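Long-range contacts in cobalamin biosynthesis precorrin-6Y methylase (cbiE) (Archaeoglobus fulgidus, PDB 2BB3), which probably transfers methyl groups from S-adenosyl-L-methionine to a tetrapyrrole intermediate on the pathway to adenosylcobalamin, and binds S-adenosyl-L-homocysteine: residues Tyr160-Ile165 / Ile210-Arg215; Leu130-Val135 / Val182-Leu187. One frame throughout, in Å; residues are numbered along the deposited sequence.

How the contacts relate
Contacts 1 and 2 show one mixed sheet whose strands pair with each other and also carry residues of the S-adenosyl-L-homocysteine pocket. Their centres lie 11 Å apart on the same side of the chain's centre, and along the sequence their segments alternate: 130-135, 160-165, 182-187, 210-215. Contact 1 pairs two strands of the mixed sheet; contact 2 lays helix 125-133 against the neighbouring strand 180-185. Strand 209-213 joins them, since it lies between 162-167 and 180-185, and the helix touches both contacts through L130 on L164 and L133 on F212. I210 in contact 1 and L184, N186 and L187 in contact 2 belong to that pocket.

Contact 1. Residues Tyr160-Ile165 / Ile210-Arg215; sequences YRHLLI and IIFVER
H162 and L163 meet V213 and R215 where two antiparallel strands, 162-167 and 209-213, run side by side in the mixed sheet of this tetrapyrrole methylase. L163 with V213 and I165 with I211 are hydrogen-bonded pairs, each closed by two N-H...O bonds; between them L164 and F212 form a non-hydrogen-bonded pair. I165 N to I211 O is nearly straight over 3.0 Å.

L163, I165, I211 and V213 share one face, where I165 CD1 reaches diagonally to V213 CG2 at 4.0 Å and the CB atoms of I165 and I211 meet. F171 covers the two isoleucines, and L158 of helix 157-160 touches L163 and V213. On the other face, the F212 ring turns its edge to two neighbours. L164 CD1 lies near the ring plane, 3.6 Å from F212 CD1, while CZ leads over the face of the H162 imidazole in a T-shaped pair with planes at 65° and CE1 rests against H162 CB. L164 and F212 also pack on helix 125-133, through L130 and L133 respectively.

Past the last bridge, a side chain continues the ladder. With H162 CG beside its own backbone N (chi1 -56°), the ring swings over the partner strand, and ND1 accepts the backbone N-H of R215. That bond would limit the ring's rotation, in keeping with the imidazole face being turned to F212. The donor lies only 6° out of the ring plane, with R215 N 2.7 Å from H162 ND1.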
loop_
_atom_site.group_PDB
_atom_site.type_symbol
_atom_site.label_atom_id
_atom_site.label_comp_id
_atom_site.label_asym_id
_atom_site.label_seq_id
_atom_site.Cartn_x
_atom_site.Cartn_y
_atom_site.Cartn_z
ATOM N N TYR A 160 -1.428 11.105 17.338
ATOM C CA TYR A 160 -0.401 10.081 17.165
ATOM C C TYR A 160 0.021 9.794 15.727
ATOM O O TYR A 160 0.923 8.986 15.502
ATOM C CB TYR A 160 -0.867 8.768 17.808
ATOM C CG TYR A 160 -1.878 8.959 18.911
ATOM C CD1 TYR A 160 -3.236 9.089 18.620
ATOM C CD2 TYR A 160 -1.476 9.032 20.246
ATOM C CE1 TYR A 160 -4.172 9.289 19.634
ATOM C CE2 TYR A 160 -2.401 9.227 21.267
ATOM C CZ TYR A 160 -3.742 9.356 20.956
ATOM O OH TYR A 160 -4.658 9.569 21.960
ATOM N N ARG A 161 -0.602 10.462 14.761
ATOM C CA ARG A 161 -0.298 10.200 13.362
ATOM C C ARG A 161 -0.532 11.379 12.453
ATOM O O ARG A 161 -1.341 12.258 12.754
ATOM C CB ARG A 161 -1.206 9.072 12.825
ATOM C CG ARG A 161 -1.014 7.718 13.457
ATOM C CD ARG A 161 0.330 7.200 13.070
ATOM N NE ARG A 161 0.664 5.953 13.741
ATOM C CZ ARG A 161 0.534 4.758 13.191
ATOM N NH1 ARG A 161 0.063 4.642 11.948
ATOM N NH2 ARG A 161 0.912 3.688 13.882
ATOM N N HIS A 162 0.178 11.394 11.335
ATOM C CA HIS A 162 -0.075 12.405 10.329
ATOM C C HIS A 162 -1.342 11.838 9.699
ATOM O O HIS A 162 -1.635 10.658 9.854
ATOM C CB HIS A 162 0.978 12.396 9.212
ATOM C CG HIS A 162 2.383 12.550 9.686
ATOM N ND1 HIS A 162 2.794 13.600 10.469
ATOM C CD2 HIS A 162 3.503 11.831 9.398
ATOM C CE1 HIS A 162 4.104 13.536 10.643
ATOM N NE2 HIS A 162 4.551 12.470 9.997
ATOM N N LEU A 163 -2.087 12.663 8.988
ATOM C CA LEU A 163 -3.262 12.168 8.300
ATOM C C LEU A 163 -2.976 12.201 6.806
ATOM O O LEU A 163 -2.335 13.120 6.302
ATOM C CB LEU A 163 -4.492 13.033 8.596
ATOM C CG LEU A 163 -5.075 12.966 10.011
ATOM C CD1 LEU A 163 -6.378 13.768 10.045
ATOM C CD2 LEU A 163 -5.341 11.514 10.411
ATOM N N LEU A 164 -3.430 11.165 6.114
ATOM C CA LEU A 164 -3.306 11.091 4.667
ATOM C C LEU A 164 -4.778 10.898 4.287
ATOM O O LEU A 164 -5.334 9.810 4.428
ATOM C CB LEU A 164 -2.450 9.892 4.243
ATOM C CG LEU A 164 -1.750 10.085 2.890
ATOM C CD1 LEU A 164 -0.787 11.263 2.979
ATOM C CD2 LEU A 164 -0.999 8.830 2.486
ATOM N N ILE A 165 -5.412 11.970 3.827
ATOM C CA ILE A 165 -6.828 11.933 3.492
ATOM C C ILE A 165 -7.090 11.771 2.004
ATOM O O ILE A 165 -6.573 12.526 1.199
ATOM C CB ILE A 165 -7.519 13.244 3.958
ATOM C CG1 ILE A 165 -7.234 13.488 5.440
ATOM C CG2 ILE A 165 -9.020 13.172 3.706
ATOM C CD1 ILE A 165 -7.525 14.935 5.885
ATOM N N ILE A 210 -5.029 14.080 -2.570
ATOM C CA ILE A 210 -4.661 13.448 -1.324
ATOM C C ILE A 210 -4.208 14.608 -0.468
ATOM O O ILE A 210 -3.461 15.469 -0.929
ATOM C CB ILE A 210 -3.590 12.352 -1.517
ATOM C CG1 ILE A 210 -4.269 11.088 -2.089
ATOM C CG2 ILE A 210 -2.934 12.024 -0.172
ATOM C CD1 ILE A 210 -3.330 9.968 -2.424
ATOM N N ILE A 211 -4.717 14.665 0.760
ATOM C CA ILE A 211 -4.401 15.772 1.670
ATOM C C ILE A 211 -3.497 15.297 2.795
ATOM O O ILE A 211 -3.929 14.519 3.622
ATOM C CB ILE A 211 -5.691 16.342 2.297
ATOM C CG1 ILE A 211 -6.597 16.921 1.201
ATOM C CG2 ILE A 211 -5.341 17.387 3.356
ATOM C CD1 ILE A 211 -7.916 17.543 1.738
ATOM N N PHE A 212 -2.254 15.762 2.822
ATOM C CA PHE A 212 -1.325 15.361 3.872
ATOM C C PHE A 212 -1.335 16.378 5.012
ATOM O O PHE A 212 -1.077 17.556 4.793
ATOM C CB PHE A 212 0.105 15.229 3.317
ATOM C CG PHE A 212 1.119 14.843 4.352
ATOM C CD1 PHE A 212 1.033 13.612 5.003
ATOM C CD2 PHE A 212 2.156 15.710 4.688
ATOM C CE1 PHE A 212 1.960 13.253 5.975
ATOM C CE2 PHE A 212 3.098 15.358 5.668
ATOM C CZ PHE A 212 2.999 14.129 6.309
ATOM N N VAL A 213 -1.641 15.912 6.223
ATOM C CA VAL A 213 -1.671 16.764 7.412
ATOM C C VAL A 213 -0.675 16.204 8.444
ATOM O O VAL A 213 -0.932 15.159 9.055
ATOM C CB VAL A 213 -3.084 16.782 8.055
ATOM C CG1 VAL A 213 -3.185 17.932 9.041
ATOM C CG2 VAL A 213 -4.172 16.879 6.976
ATOM N N GLU A 214 0.450 16.891 8.644
ATOM C CA GLU A 214 1.455 16.439 9.613
ATOM C C GLU A 214 0.882 16.427 11.014
ATOM O O GLU A 214 0.098 17.299 11.373
ATOM C CB GLU A 214 2.713 17.331 9.612
ATOM C CG GLU A 214 3.424 17.462 8.275
ATOM C CD GLU A 214 4.912 17.799 8.427
ATOM O OE1 GLU A 214 5.531 18.285 7.446
ATOM O OE2 GLU A 214 5.462 17.564 9.531
ATOM N N ARG A 215 1.285 15.448 11.811
ATOM C CA ARG A 215 0.775 15.359 13.166
ATOM C C ARG A 215 1.181 16.576 13.984
ATOM O O ARG A 215 2.298 17.063 13.886
ATOM C CB ARG A 215 1.248 14.060 13.855
ATOM C CG ARG A 215 2.748 13.866 13.975
ATOM C CD ARG A 215 3.100 12.633 14.839
ATOM N NE ARG A 215 2.582 12.731 16.204
ATOM C CZ ARG A 215 2.758 11.815 17.156
ATOM N NH1 ARG A 215 2.241 12.007 18.366
ATOM N NH2 ARG A 215 3.446 10.709 16.909
#

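Contact 2. Residues Leu130-Val135 / Val182-Leu187; sequences LARLKV and VLLENL. With SAH (S-adenosyl-L-homocysteine), chain C.
L187 faces two ways: its side chain turns toward R132 of the helix, while its backbone reads the adenine of S-adenosyl-L-homocysteine. L187 N donates to N1 of the ligand at 2.9 Å, rather bent at 138°, and N6 of the ligand gives a hydrogen to L187 O at 3.1 Å. Both polar atoms on this rim of the base are thus held by one residue's main chain, a pairing suited to recognising an adenine amino group. L187 CB also lies 3.5 Å from the ligand's N1, so the start of the side chain borders the same rim.

Between the protein segments themselves the contact is light and involves no hydrogen bond. R132 and L133, in the last turn of helix 125-133, direct their side chains at strand 180-185, which belongs to the mixed sheet; this is helix-on-sheet packing in a tetrapyrrole methylase fold. L184 meets both helix residues. Its CD2 methyl approaches the aliphatic root of the arginine, 4.1 Å from R132 CB, and also meets L133 CG at 4.3 Å. L133 also reaches a second residue, two back along the strand, with its CD2 4.3 Å from V182 CG1. V182 and L133 both touch F212 of the adjoining strand as well.

Beyond its CB, R132 bends at CG (chi2 -68°), carrying the guanidinium past L187 CD2, which it meets obliquely. NH2 of R132 forms a salt bridge with E192, so the charged end is engaged there while CB packs on L184. Helix 125-133 gives way at K134, the first residue to leave helical geometry, with a phi of 63°; V135 N bonds back to L130 O at 3.1 Å.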
loop_
_atom_site.group_PDB
_atom_site.type_symbol
_atom_site.label_atom_id
_atom_site.label_comp_id
_atom_site.label_asym_id
_atom_site.label_seq_id
_atom_site.Cartn_x
_atom_site.Cartn_y
_atom_site.Cartn_z
ATOM N N LEU A 130 2.922 8.804 -0.526
ATOM C CA LEU A 130 3.896 8.513 0.520
ATOM C C LEU A 130 5.290 8.510 -0.071
ATOM O O LEU A 130 6.249 8.940 0.568
ATOM C CB LEU A 130 3.590 7.163 1.163
ATOM C CG LEU A 130 2.995 7.145 2.579
ATOM C CD1 LEU A 130 2.386 8.487 2.973
ATOM C CD2 LEU A 130 1.998 6.024 2.667
ATOM N N ALA A 131 5.410 8.023 -1.299
ATOM C CA ALA A 131 6.712 8.002 -1.949
ATOM C C ALA A 131 7.182 9.409 -2.292
ATOM O O ALA A 131 8.369 9.690 -2.219
ATOM C CB ALA A 131 6.673 7.140 -3.194
ATOM N N ARG A 132 6.257 10.293 -2.659
ATOM C CA ARG A 132 6.637 11.680 -2.974
ATOM C C ARG A 132 7.104 12.416 -1.721
ATOM O O ARG A 132 8.037 13.200 -1.774
ATOM C CB ARG A 132 5.449 12.473 -3.542
ATOM C CG ARG A 132 4.934 12.000 -4.876
ATOM C CD ARG A 132 5.932 12.233 -6.001
ATOM N NE ARG A 132 5.243 12.125 -7.277
ATOM C CZ ARG A 132 5.108 11.005 -7.972
ATOM N NH1 ARG A 132 5.641 9.877 -7.510
ATOM N NH2 ARG A 132 4.405 11.009 -9.109
ATOM N N LEU A 133 6.429 12.145 -0.607
ATOM C CA LEU A 133 6.690 12.787 0.682
ATOM C C LEU A 133 7.804 12.162 1.503
ATOM O O LEU A 133 8.266 12.770 2.465
ATOM C CB LEU A 133 5.426 12.753 1.550
ATOM C CG LEU A 133 4.155 13.453 1.069
ATOM C CD1 LEU A 133 2.982 12.957 1.868
ATOM C CD2 LEU A 133 4.322 14.960 1.237
ATOM N N LYS A 134 8.230 10.956 1.132
ATOM C CA LYS A 134 9.267 10.241 1.892
ATOM C C LYS A 134 8.726 9.950 3.299
ATOM O O LYS A 134 9.452 10.055 4.285
ATOM C CB LYS A 134 10.560 11.079 2.018
ATOM C CG LYS A 134 11.154 11.561 0.706
ATOM C CD LYS A 134 11.497 10.395 -0.219
ATOM C CE LYS A 134 12.130 10.884 -1.501
ATOM N NZ LYS A 134 13.349 11.690 -1.249
ATOM N N VAL A 135 7.448 9.594 3.386
ATOM C CA VAL A 135 6.820 9.297 4.671
ATOM C C VAL A 135 6.400 7.832 4.741
ATOM O O VAL A 135 5.899 7.282 3.764
ATOM C CB VAL A 135 5.580 10.209 4.906
ATOM C CG1 VAL A 135 4.834 9.769 6.162
ATOM C CG2 VAL A 135 6.044 11.676 5.063
ATOM N N VAL A 182 -0.714 19.656 2.720
ATOM C CA VAL A 182 -0.027 19.459 1.459
ATOM C C VAL A 182 -1.061 18.726 0.602
ATOM O O VAL A 182 -1.620 17.714 1.021
ATOM C CB VAL A 182 1.252 18.589 1.608
ATOM C CG1 VAL A 182 1.884 18.346 0.245
ATOM C CG2 VAL A 182 2.257 19.274 2.531
ATOM N N LEU A 183 -1.319 19.261 -0.590
ATOM C CA LEU A 183 -2.288 18.698 -1.517
ATOM C C LEU A 183 -1.542 17.999 -2.643
ATOM O O LEU A 183 -0.751 18.633 -3.343
ATOM C CB LEU A 183 -3.161 19.814 -2.115
ATOM C CG LEU A 183 -3.912 20.729 -1.141
ATOM C CD1 LEU A 183 -4.741 21.781 -1.885
ATOM C CD2 LEU A 183 -4.813 19.902 -0.267
ATOM N N LEU A 184 -1.780 16.697 -2.808
ATOM C CA LEU A 184 -1.148 15.965 -3.899
ATOM C C LEU A 184 -2.295 15.662 -4.865
ATOM O O LEU A 184 -3.151 14.829 -4.605
ATOM C CB LEU A 184 -0.434 14.704 -3.383
ATOM C CG LEU A 184 0.616 15.104 -2.333
ATOM C CD1 LEU A 184 0.049 14.859 -0.945
ATOM C CD2 LEU A 184 1.916 14.343 -2.523
ATOM N N GLU A 185 -2.306 16.398 -5.972
ATOM C CA GLU A 185 -3.351 16.312 -6.971
ATOM C C GLU A 185 -2.984 15.590 -8.241
ATOM O O GLU A 185 -1.907 15.801 -8.819
ATOM C CB GLU A 185 -3.804 17.731 -7.346
ATOM C CG GLU A 185 -4.188 18.563 -6.149
ATOM C CD GLU A 185 -4.453 20.016 -6.501
ATOM O OE1 GLU A 185 -3.549 20.669 -7.073
ATOM O OE2 GLU A 185 -5.564 20.507 -6.206
ATOM N N ASN A 186 -3.899 14.734 -8.675
ATOM C CA ASN A 186 -3.733 14.005 -9.922
ATOM C C ASN A 186 -2.370 13.330 -10.053
ATOM O O ASN A 186 -1.708 13.458 -11.083
ATOM C CB ASN A 186 -3.953 14.988 -11.076
ATOM C CG ASN A 186 -5.109 15.941 -10.804
ATOM O OD1 ASN A 186 -6.187 15.522 -10.374
ATOM N ND2 ASN A 186 -4.889 17.228 -11.055
ATOM N N LEU A 187 -1.950 12.612 -9.016
ATOM C CA LEU A 187 -0.668 11.931 -9.055
ATOM C C LEU A 187 -0.582 11.059 -10.302
ATOM O O LEU A 187 -1.501 10.295 -10.616
ATOM C CB LEU A 187 -0.479 11.084 -7.794
ATOM C CG LEU A 187 -0.362 11.939 -6.532
ATOM C CD1 LEU A 187 -0.255 11.063 -5.285
ATOM C CD2 LEU A 187 0.872 12.844 -6.638
HETATM N N SAH C . -8.405 2.454 -4.931
HETATM C CA SAH C . -7.786 3.707 -5.097
HETATM C CB SAH C . -8.560 4.817 -4.388
HETATM C CG SAH C . -10.019 5.139 -4.681
HETATM S SD SAH C . -10.910 6.200 -3.576
HETATM C C SAH C . -6.363 3.569 -4.692
HETATM O O SAH C . -5.759 4.511 -5.017
HETATM O OXT SAH C . -5.959 2.616 -4.083
HETATM C "C5'" SAH C . -10.585 7.537 -4.688
HETATM C "C4'" SAH C . -9.688 8.627 -4.132
HETATM O "O4'" SAH C . -8.347 8.335 -4.191
HETATM C "C3'" SAH C . -9.873 10.005 -4.690
HETATM O "O3'" SAH C . -10.933 10.688 -4.167
HETATM C "C2'" SAH C . -8.564 10.612 -4.336
HETATM O "O2'" SAH C . -8.577 11.192 -3.104
HETATM C "C1'" SAH C . -7.616 9.468 -4.317
HETATM N N9 SAH C . -6.906 9.372 -5.570
HETATM C C8 SAH C . -7.083 8.443 -6.459
HETATM N N7 SAH C . -6.274 8.574 -7.451
HETATM C C5 SAH C . -5.549 9.599 -7.216
HETATM C C6 SAH C . -4.543 10.170 -7.922
HETATM N N6 SAH C . -4.142 9.739 -9.063
HETATM N N1 SAH C . -3.952 11.231 -7.413
HETATM C C2 SAH C . -4.349 11.726 -6.237
HETATM N N3 SAH C . -5.320 11.147 -5.568
HETATM C C4 SAH C . -5.927 10.109 -6.043
#